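Local coordinates for geranyltranstransferase (PDB 1RTR), which probably catalyses the condensation of geranyl diphosphate with isopentenyl diphosphate to give farnesyl diphosphate, a branch-point precursor in isoprenoid biosynthesis, at residues L182-A185 / V186-A190; P47-L50 / L51-D55; I165-E168 / T169-I173; Q139-S142 / I143-H147. All coordinates share one frame; numbering follows the deposited sequence.

Interaction 1: L182-A185 / V186-A190; sequences LTFA and VMSAA
Residues 182-185 and 186-190 run on as one stretch of alpha helix, in which the amide of each later residue returns to the carbonyl four places before it. Val-186 N donates to Leu-182 O at 3.3 Å and Met-187 N to Thr-183 O at 3.0 Å. The bond from Ser-188 N to Phe-184 O is shorter, 2.7 Å, whereas the one from Ala-189 N to Ala-185 O is weak. Among the side chains, Phe-184 and Ser-188 make the distinctive pair. The ring swings toward the later turn because its CG stands anti to the backbone N (chi1 170°), and Ser-188 CB then sits over one face, 3.9 Å from the ring centroid, as a CH-pi contact offset toward the rim. Serine is small enough to slip beneath the ring, and its OG lies 3.0 Å from Phe-184 O and 3.2 Å from Ala-185 O, close to two backbone carbonyls. On another side of the helix Thr-183 and Met-187 run alongside each other, CG2 of the threonine 3.9 Å from CG of the methionine, while Thr-183 OG1 bonds to Ser-207 and to Gly-179 O. The helix is enclosed on several sides: Phe-184 packs on Val-137 and Leu-141 of helix 131-145 and on Leu-71 of helix 65-83, Val-186 meets Leu-203 of helix 197-227, and Leu-182 and Ala-189 face helix 45-56.

Interaction 2: P47-L50 / L51-D55; sequences PVLL and LLTLD
Thr-53 and Leu-49 make the polar side-chain contact of this buried helical stretch. Thr-53 OG1 donates to Leu-49 O at 2.8 Å, and Thr-53 N donates to the same oxygen at 2.9 Å, so one carbonyl is gripped twice. The two donors approach from opposite faces of the carbonyl plane, the hydroxyl standing 41° out of it. This is possible because OG1 lies anti to the carbonyl carbon, beside the backbone N (chi1 -58°), and it lets a threonine sit in an apolar interior with its hydroxyl satisfied by its own helix. Other backbone bonds include Leu-51 N to Pro-47 O at 3.0 Å and Leu-52 N to Val-48 O at 2.7 Å; Pro-47, which has no N-H to give, still takes part as an acceptor through its carbonyl. Apolar contacts follow the same four-residue spacing. Val-48 and Leu-52 point the same way, CG1 of the valine 3.4 Å from CD1 of the leucine, and Leu-50 CD1 lies 4.2 Å from Leu-54 CD1. Outside the stretch, Leu-51 reaches Leu-9 and Val-13 of helix 6-18, and Leu-52 reaches Ile-284 of helix 279-289. Aliphatic side chains on so many sides suit a core helix of the all-alpha isoprenoid synthase fold.

Interaction 3: I165-E168 / T169-I173; sequences IDLE and TLEMI
Ile-165 and Thr-169 cross at about a right angle where the chain enters helix 167-177, the methyl CG2 of the threonine lying 3.9 Å from CD1 of the isoleucine. Ile-165 CG1 sits between its backbone N and carbonyl carbon (chi1 48°), an uncommon choice that sends CD1 inward over the first turn. There CD1 comes within 4.1 Å of Leu-170 CD2 and, crossing obliquely, within 3.8 Å of Ile-173 CD1. Asp-166 also stands at about a right angle to Thr-169, but its approach is polar: OD1 receives Thr-169 N at 3.1 Å, nearly along the C-O axis of the carboxylate, with an N-H...O angle of 162°. Asp-166 is thus the N-cap, filling in for the carbonyl that an amide of the first turn lacks, and the negative carboxylate would probably favour the positive end of the helix dipole. With Ile-165 just before the cap touching Leu-170 four residues after it, the arrangement also forms a hydrophobic staple. A water 2.9 Å from Asp-166 N accepts its hydrogen bond and also bonds to Thr-169 OG1, joining the cap backbone to the threonine side chain. Thr-169 suits this place because its methyl packs on Ile-165 while its hydroxyl bonds with the water. Leu-167 and Glu-171 pass each other at a slant, CG of the leucine 4.0 Å from OE1 of the glutamate, and both touch Tyr-245 of helix 245-270. Leu-170 turns to Leu-248 of that helix, Ile-173 to Leu-156 of helix 150-159, and Met-172 packs on Val-25 of the second subunit.

Interaction 4: Q139-S142 / I143-H147; sequences QRLS and IASGH
The closing turn of helix 131-145, where Ser-145 turns back onto the carbonyl of Leu-141, joins this part of the all-alpha fold to the subunit interface. Ser-145 OG donates to Leu-141 O at 2.9 Å, and Ser-145 N reaches the same carbonyl oxygen at 3.0 Å, from the opposite face of its plane. The hydroxyl can fold back because OG is anti to the carbonyl carbon (chi1 -57°), which also places it 3.7 Å from Leu-141 CD1. A second serine uses its hydroxyl differently: Ser-142 OG, held between its own backbone N and carbonyl carbon, donates to Gln-139 O at 2.8 Å. That oxygen also accepts Ile-143 N at 3.1 Å, here with both donors on one face. Serines thus suit buried positions by returning their hydroxyls to the helix's own carbonyls. This is the C-terminal end of the helix, where Gly-146 is the first residue to leave helical angles; its N makes a weak bond to Ser-142 O, and with no side chain it lets the chain pass close to that oxygen. Ala-144 keeps a regular bond from its N to Arg-140 O at 2.9 Å. Arg-140 itself points off the turn to a salt bridge with Asp-191 in helix 179-193. Beyond the helix His-147 ND1 bonds to Glu-31 of the second subunit, whose Glu-121 packs on Ile-143 and whose Thr-117 meets Ser-145.

Along the chain the order is interaction 2, interaction 4, interaction 3, interaction 1, each on a different helix, interaction 3 at the start of one and interaction 4 at the end of another. Interactions 1 and 2 lie closest, their centres about 8 Å apart, because helices 179-193 and 45-56 pack directly; Leu-50 and Thr-53 meet Ser-188 and Val-186. Interaction 4 touches interaction 1 from another side through Arg-140 and Leu-141, with centres about 12 Å apart, so helix 179-193 contacts both. Interaction 3 is remote, its centre about 29 Å from that of interaction 2 across the chain's centre, although helix 167-177 directly precedes helix 179-193. Interaction 4, and Met-172 of interaction 3, also touch the second subunit, contributing to the dimer interface.

Interaction 1: L182-A185 / V186-A190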
loop_
_atom_site.group_PDB
_atom_site.type_symbol
_atom_site.label_atom_id
_atom_site.label_comp_id
_atom_site.label_asym_id
_atom_site.label_seq_id
_atom_site.Cartn_x
_atom_site.Cartn_y
_atom_site.Cartn_z
ATOM N N LEU A 182 1.461 9.918 -13.124
ATOM C CA LEU A 182 0.856 10.740 -14.169
ATOM C C LEU A 182 0.096 9.874 -15.167
ATOM O O LEU A 182 -1.053 10.163 -15.508
ATOM C CB LEU A 182 1.885 11.653 -14.861
ATOM C CG LEU A 182 2.322 12.823 -13.975
ATOM C CD1 LEU A 182 3.431 13.608 -14.615
ATOM C CD2 LEU A 182 1.165 13.745 -13.637
ATOM N N THR A 183 0.728 8.796 -15.607
ATOM C CA THR A 183 0.090 7.867 -16.522
ATOM C C THR A 183 -1.095 7.169 -15.867
ATOM O O THR A 183 -2.081 6.849 -16.546
ATOM C CB THR A 183 1.137 6.835 -17.037
ATOM O OG1 THR A 183 2.135 7.532 -17.787
ATOM C CG2 THR A 183 0.532 5.884 -18.062
ATOM N N PHE A 184 -0.999 6.896 -14.564
ATOM C CA PHE A 184 -2.152 6.372 -13.847
ATOM C C PHE A 184 -3.325 7.353 -13.935
ATOM O O PHE A 184 -4.445 6.949 -14.235
ATOM C CB PHE A 184 -1.840 6.079 -12.367
ATOM C CG PHE A 184 -3.069 5.758 -11.566
ATOM C CD1 PHE A 184 -3.696 6.742 -10.814
ATOM C CD2 PHE A 184 -3.639 4.492 -11.638
ATOM C CE1 PHE A 184 -4.864 6.463 -10.122
ATOM C CE2 PHE A 184 -4.799 4.201 -10.960
ATOM C CZ PHE A 184 -5.415 5.193 -10.189
ATOM N N ALA A 185 -3.059 8.633 -13.677
ATOM C CA ALA A 185 -4.099 9.666 -13.715
ATOM C C ALA A 185 -4.884 9.634 -15.011
ATOM O O ALA A 185 -6.118 9.528 -14.977
ATOM C CB ALA A 185 -3.523 11.067 -13.460
ATOM N N VAL A 186 -4.207 9.678 -16.161
ATOM C CA VAL A 186 -4.978 9.739 -17.405
ATOM C C VAL A 186 -5.587 8.404 -17.806
ATOM O O VAL A 186 -6.703 8.397 -18.345
ATOM C CB VAL A 186 -4.283 10.529 -18.598
ATOM C CG1 VAL A 186 -3.029 11.260 -18.152
ATOM C CG2 VAL A 186 -4.065 9.653 -19.865
ATOM N N MET A 187 -4.894 7.290 -17.516
ATOM C CA MET A 187 -5.354 5.961 -17.938
ATOM C C MET A 187 -6.441 5.390 -17.029
ATOM O O MET A 187 -7.345 4.681 -17.500
ATOM C CB MET A 187 -4.190 4.958 -18.067
ATOM C CG MET A 187 -3.141 5.291 -19.137
ATOM S SD MET A 187 -3.811 5.719 -20.794
ATOM C CE MET A 187 -4.302 4.058 -21.327
ATOM N N SER A 188 -6.362 5.678 -15.733
ATOM C CA SER A 188 -7.475 5.356 -14.839
ATOM C C SER A 188 -8.742 6.062 -15.349
ATOM O O SER A 188 -9.823 5.456 -15.409
ATOM C CB SER A 188 -7.167 5.736 -13.385
ATOM O OG SER A 188 -7.231 7.144 -13.202
ATOM N N ALA A 189 -8.591 7.316 -15.771
ATOM C CA ALA A 189 -9.716 8.054 -16.349
ATOM C C ALA A 189 -10.203 7.383 -17.629
ATOM O O ALA A 189 -11.404 7.158 -17.822
ATOM C CB ALA A 189 -9.358 9.525 -16.589
ATOM N N ALA A 190 -9.272 7.026 -18.497
ATOM C CA ALA A 190 -9.648 6.381 -19.746
ATOM C C ALA A 190 -10.442 5.121 -19.464
ATOM O O ALA A 190 -11.366 4.771 -20.222
ATOM C CB ALA A 190 -8.421 6.067 -20.554
#

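Interaction 2: P47-L50 / L51-D55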
loop_
_atom_site.group_PDB
_atom_site.type_symbol
_atom_site.label_atom_id
_atom_site.label_comp_id
_atom_site.label_asym_id
_atom_site.label_seq_id
_atom_site.Cartn_x
_atom_site.Cartn_y
_atom_site.Cartn_z
ATOM N N PRO A 47 -4.296 14.556 -9.114
ATOM C CA PRO A 47 -5.760 14.484 -9.033
ATOM C C PRO A 47 -6.420 15.311 -10.111
ATOM O O PRO A 47 -7.350 14.826 -10.757
ATOM C CB PRO A 47 -6.089 15.068 -7.641
ATOM C CG PRO A 47 -4.845 15.671 -7.127
ATOM C CD PRO A 47 -3.714 14.969 -7.826
ATOM N N VAL A 48 -5.935 16.531 -10.318
ATOM C CA VAL A 48 -6.554 17.433 -11.283
ATOM C C VAL A 48 -6.467 16.872 -12.695
ATOM O O VAL A 48 -7.462 16.883 -13.436
ATOM C CB VAL A 48 -5.973 18.848 -11.179
ATOM C CG1 VAL A 48 -6.149 19.598 -12.482
ATOM C CG2 VAL A 48 -6.670 19.612 -10.036
ATOM N N LEU A 49 -5.288 16.360 -13.051
ATOM C CA LEU A 49 -5.088 15.655 -14.313
ATOM C C LEU A 49 -6.140 14.588 -14.518
ATOM O O LEU A 49 -6.757 14.538 -15.579
ATOM C CB LEU A 49 -3.691 15.033 -14.382
ATOM C CG LEU A 49 -3.255 14.413 -15.714
ATOM C CD1 LEU A 49 -3.479 15.379 -16.882
ATOM C CD2 LEU A 49 -1.797 14.006 -15.643
ATOM N N LEU A 50 -6.358 13.748 -13.504
ATOM C CA LEU A 50 -7.312 12.638 -13.616
ATOM C C LEU A 50 -8.734 13.165 -13.849
ATOM O O LEU A 50 -9.435 12.728 -14.773
ATOM C CB LEU A 50 -7.205 11.719 -12.388
ATOM C CG LEU A 50 -8.212 10.687 -11.837
ATOM C CD1 LEU A 50 -9.233 10.130 -12.802
ATOM C CD2 LEU A 50 -7.456 9.546 -11.181
ATOM N N LEU A 51 -9.134 14.121 -13.014
ATOM C CA LEU A 51 -10.411 14.816 -13.157
ATOM C C LEU A 51 -10.596 15.430 -14.551
ATOM O O LEU A 51 -11.597 15.149 -15.230
ATOM C CB LEU A 51 -10.542 15.881 -12.057
ATOM C CG LEU A 51 -11.168 15.511 -10.691
ATOM C CD1 LEU A 51 -11.445 13.999 -10.465
ATOM C CD2 LEU A 51 -10.356 16.103 -9.548
ATOM N N LEU A 52 -9.629 16.237 -14.999
ATOM C CA LEU A 52 -9.723 16.877 -16.326
ATOM C C LEU A 52 -9.739 15.878 -17.487
ATOM O O LEU A 52 -10.469 16.083 -18.469
ATOM C CB LEU A 52 -8.638 17.948 -16.518
ATOM C CG LEU A 52 -8.808 19.199 -15.626
ATOM C CD1 LEU A 52 -7.567 20.045 -15.568
ATOM C CD2 LEU A 52 -9.995 20.043 -16.056
ATOM N N THR A 53 -8.974 14.791 -17.379
ATOM C CA THR A 53 -9.009 13.736 -18.397
ATOM C C THR A 53 -10.409 13.126 -18.581
ATOM O O THR A 53 -10.846 12.885 -19.716
ATOM C CB THR A 53 -7.963 12.619 -18.085
ATOM O OG1 THR A 53 -6.649 13.184 -18.016
ATOM C CG2 THR A 53 -7.871 11.618 -19.222
ATOM N N LEU A 54 -11.100 12.857 -17.476
ATOM C CA LEU A 54 -12.487 12.372 -17.546
ATOM C C LEU A 54 -13.413 13.373 -18.253
ATOM O O LEU A 54 -14.274 12.984 -19.053
ATOM C CB LEU A 54 -13.040 12.104 -16.147
ATOM C CG LEU A 54 -12.654 10.816 -15.436
ATOM C CD1 LEU A 54 -13.162 10.867 -14.002
ATOM C CD2 LEU A 54 -13.179 9.571 -16.191
ATOM N N ASP A 55 -13.234 14.658 -17.946
ATOM C CA ASP A 55 -14.039 15.703 -18.565
ATOM C C ASP A 55 -13.820 15.790 -20.082
ATOM O O ASP A 55 -14.785 15.930 -20.832
ATOM C CB ASP A 55 -13.793 17.059 -17.899
ATOM C CG ASP A 55 -14.823 18.090 -18.314
ATOM O OD1 ASP A 55 -14.464 19.054 -19.030
ATOM O OD2 ASP A 55 -16.029 17.997 -17.996
#

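Interaction 3: I165-E168 / T169-I173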
loop_
_atom_site.group_PDB
_atom_site.type_symbol
_atom_site.label_atom_id
_atom_site.label_comp_id
_atom_site.label_asym_id
_atom_site.label_seq_id
_atom_site.Cartn_x
_atom_site.Cartn_y
_atom_site.Cartn_z
ATOM N N ILE A 165 25.479 9.321 -13.620
ATOM C CA ILE A 165 24.738 8.334 -14.392
ATOM C C ILE A 165 24.471 8.887 -15.781
ATOM O O ILE A 165 24.415 10.101 -15.955
ATOM C CB ILE A 165 23.424 7.977 -13.661
ATOM C CG1 ILE A 165 22.684 9.244 -13.209
ATOM C CG2 ILE A 165 23.721 7.101 -12.446
ATOM C CD1 ILE A 165 21.187 9.083 -13.093
ATOM N N ASP A 166 24.312 8.000 -16.761
ATOM C CA ASP A 166 23.966 8.401 -18.123
ATOM C C ASP A 166 22.475 8.762 -18.313
ATOM O O ASP A 166 21.670 8.659 -17.386
ATOM C CB ASP A 166 24.435 7.350 -19.143
ATOM C CG ASP A 166 23.770 5.994 -18.963
ATOM O OD1 ASP A 166 22.585 5.932 -18.595
ATOM O OD2 ASP A 166 24.355 4.919 -19.208
ATOM N N LEU A 167 22.115 9.181 -19.523
ATOM C CA LEU A 167 20.776 9.691 -19.796
ATOM C C LEU A 167 19.674 8.624 -19.806
ATOM O O LEU A 167 18.527 8.932 -19.482
ATOM C CB LEU A 167 20.760 10.499 -21.106
ATOM C CG LEU A 167 19.488 11.283 -21.450
ATOM C CD1 LEU A 167 19.264 12.419 -20.456
ATOM C CD2 LEU A 167 19.538 11.807 -22.870
ATOM N N GLU A 168 19.998 7.386 -20.183
ATOM C CA GLU A 168 18.982 6.334 -20.126
ATOM C C GLU A 168 18.591 6.018 -18.681
ATOM O O GLU A 168 17.428 5.762 -18.405
ATOM C CB GLU A 168 19.360 5.056 -20.891
ATOM C CG GLU A 168 20.791 4.974 -21.355
ATOM C CD GLU A 168 20.960 4.088 -22.579
ATOM O OE1 GLU A 168 21.121 2.853 -22.397
ATOM O OE2 GLU A 168 20.949 4.629 -23.715
ATOM N N THR A 169 19.568 6.060 -17.778
ATOM C CA THR A 169 19.343 5.889 -16.350
ATOM C C THR A 169 18.491 7.024 -15.770
ATOM O O THR A 169 17.484 6.766 -15.103
ATOM C CB THR A 169 20.701 5.761 -15.598
ATOM O OG1 THR A 169 21.409 4.624 -16.099
ATOM C CG2 THR A 169 20.495 5.423 -14.099
ATOM N N LEU A 170 18.914 8.262 -16.025
ATOM C CA LEU A 170 18.171 9.463 -15.636
ATOM C C LEU A 170 16.701 9.420 -16.082
ATOM O O LEU A 170 15.796 9.767 -15.320
ATOM C CB LEU A 170 18.840 10.704 -16.222
ATOM C CG LEU A 170 18.864 12.030 -15.456
ATOM C CD1 LEU A 170 18.038 13.046 -16.186
ATOM C CD2 LEU A 170 18.417 11.925 -13.991
ATOM N N GLU A 171 16.475 8.989 -17.316
ATOM C CA GLU A 171 15.129 8.915 -17.849
ATOM C C GLU A 171 14.334 7.772 -17.238
ATOM O O GLU A 171 13.134 7.929 -16.987
ATOM C CB GLU A 171 15.153 8.800 -19.365
ATOM C CG GLU A 171 15.470 10.116 -20.048
ATOM C CD GLU A 171 15.659 9.939 -21.533
ATOM O OE1 GLU A 171 16.308 8.943 -21.944
ATOM O OE2 GLU A 171 15.149 10.788 -22.288
ATOM N N MET A 172 15.004 6.640 -17.010
ATOM C CA MET A 172 14.427 5.516 -16.288
ATOM C C MET A 172 13.930 5.959 -14.902
ATOM O O MET A 172 12.812 5.619 -14.510
ATOM C CB MET A 172 15.427 4.356 -16.171
ATOM C CG MET A 172 14.874 3.060 -15.557
ATOM S SD MET A 172 13.427 2.400 -16.450
ATOM C CE MET A 172 14.284 1.389 -17.711
ATOM N N ILE A 173 14.742 6.741 -14.188
ATOM C CA ILE A 173 14.355 7.224 -12.867
ATOM C C ILE A 173 13.091 8.074 -12.936
ATOM O O ILE A 173 12.170 7.854 -12.158
ATOM C CB ILE A 173 15.497 8.003 -12.178
ATOM C CG1 ILE A 173 16.653 7.076 -11.822
ATOM C CG2 ILE A 173 15.003 8.727 -10.931
ATOM C CD1 ILE A 173 17.954 7.813 -11.570
HETATM O O HOH W 1 24.201 5.261 -15.817
#

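Interaction 4: Q139-S142 / I143-H147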
loop_
_atom_site.group_PDB
_atom_site.type_symbol
_atom_site.label_atom_id
_atom_site.label_comp_id
_atom_site.label_asym_id
_atom_site.label_seq_id
_atom_site.Cartn_x
_atom_site.Cartn_y
_atom_site.Cartn_z
ATOM N N GLN A 139 -5.550 -2.297 -9.967
ATOM C CA GLN A 139 -4.460 -2.978 -10.649
ATOM C C GLN A 139 -3.458 -1.975 -11.171
ATOM O O GLN A 139 -2.256 -2.111 -10.943
ATOM C CB GLN A 139 -4.992 -3.816 -11.809
ATOM C CG GLN A 139 -4.171 -5.056 -12.080
ATOM C CD GLN A 139 -4.794 -5.942 -13.142
ATOM O OE1 GLN A 139 -4.091 -6.733 -13.773
ATOM N NE2 GLN A 139 -6.117 -5.815 -13.350
ATOM N N ARG A 140 -3.962 -0.954 -11.850
ATOM C CA ARG A 140 -3.114 0.069 -12.429
ATOM C C ARG A 140 -2.390 0.895 -11.373
ATOM O O ARG A 140 -1.198 1.190 -11.513
ATOM C CB ARG A 140 -3.932 0.949 -13.367
ATOM C CG ARG A 140 -3.105 1.810 -14.287
ATOM C CD ARG A 140 -3.931 2.762 -15.126
ATOM N NE ARG A 140 -4.733 2.057 -16.125
ATOM C CZ ARG A 140 -4.260 1.602 -17.278
ATOM N NH1 ARG A 140 -5.072 0.979 -18.118
ATOM N NH2 ARG A 140 -2.975 1.785 -17.591
ATOM N N LEU A 141 -3.090 1.266 -10.308
ATOM C CA LEU A 141 -2.441 1.982 -9.214
ATOM C C LEU A 141 -1.304 1.158 -8.579
ATOM O O LEU A 141 -0.238 1.691 -8.284
ATOM C CB LEU A 141 -3.469 2.416 -8.157
ATOM C CG LEU A 141 -3.036 3.473 -7.132
ATOM C CD1 LEU A 141 -2.301 4.640 -7.796
ATOM C CD2 LEU A 141 -4.232 3.973 -6.324
ATOM N N SER A 142 -1.530 -0.133 -8.373
ATOM C CA SER A 142 -0.537 -0.953 -7.687
ATOM C C SER A 142 0.727 -1.164 -8.527
ATOM O O SER A 142 1.835 -1.151 -7.982
ATOM C CB SER A 142 -1.134 -2.285 -7.235
ATOM O OG SER A 142 -1.583 -3.040 -8.346
ATOM N N ILE A 143 0.557 -1.364 -9.836
ATOM C CA ILE A 143 1.684 -1.397 -10.771
ATOM C C ILE A 143 2.388 -0.031 -10.875
ATOM O O ILE A 143 3.611 0.033 -10.876
ATOM C CB ILE A 143 1.243 -1.907 -12.190
ATOM C CG1 ILE A 143 0.758 -3.367 -12.139
ATOM C CG2 ILE A 143 2.387 -1.807 -13.192
ATOM C CD1 ILE A 143 -0.092 -3.768 -13.353
ATOM N N ALA A 144 1.621 1.054 -10.961
ATOM C CA ALA A 144 2.206 2.396 -11.056
ATOM C C ALA A 144 3.051 2.755 -9.830
ATOM O O ALA A 144 4.062 3.469 -9.949
ATOM C CB ALA A 144 1.115 3.459 -11.284
ATOM N N SER A 145 2.637 2.259 -8.663
ATOM C CA SER A 145 3.213 2.682 -7.395
ATOM C C SER A 145 4.298 1.734 -6.909
ATOM O O SER A 145 5.138 2.114 -6.108
ATOM C CB SER A 145 2.118 2.815 -6.321
ATOM O OG SER A 145 1.087 3.724 -6.716
ATOM N N GLY A 146 4.295 0.504 -7.409
ATOM C CA GLY A 146 5.125 -0.529 -6.833
ATOM C C GLY A 146 6.568 -0.593 -7.278
ATOM O O GLY A 146 7.147 0.391 -7.755
ATOM N N HIS A 147 7.147 -1.778 -7.129
ATOM C CA HIS A 147 8.571 -1.966 -7.352
ATOM C C HIS A 147 9.017 -1.649 -8.777
ATOM O O HIS A 147 10.150 -1.242 -8.963
ATOM C CB HIS A 147 9.046 -3.340 -6.879
ATOM C CG HIS A 147 8.562 -4.478 -7.716
ATOM N ND1 HIS A 147 9.418 -5.302 -8.408
ATOM C CD2 HIS A 147 7.316 -4.947 -7.951
ATOM C CE1 HIS A 147 8.720 -6.227 -9.042
ATOM N NE2 HIS A 147 7.441 -6.031 -8.784
#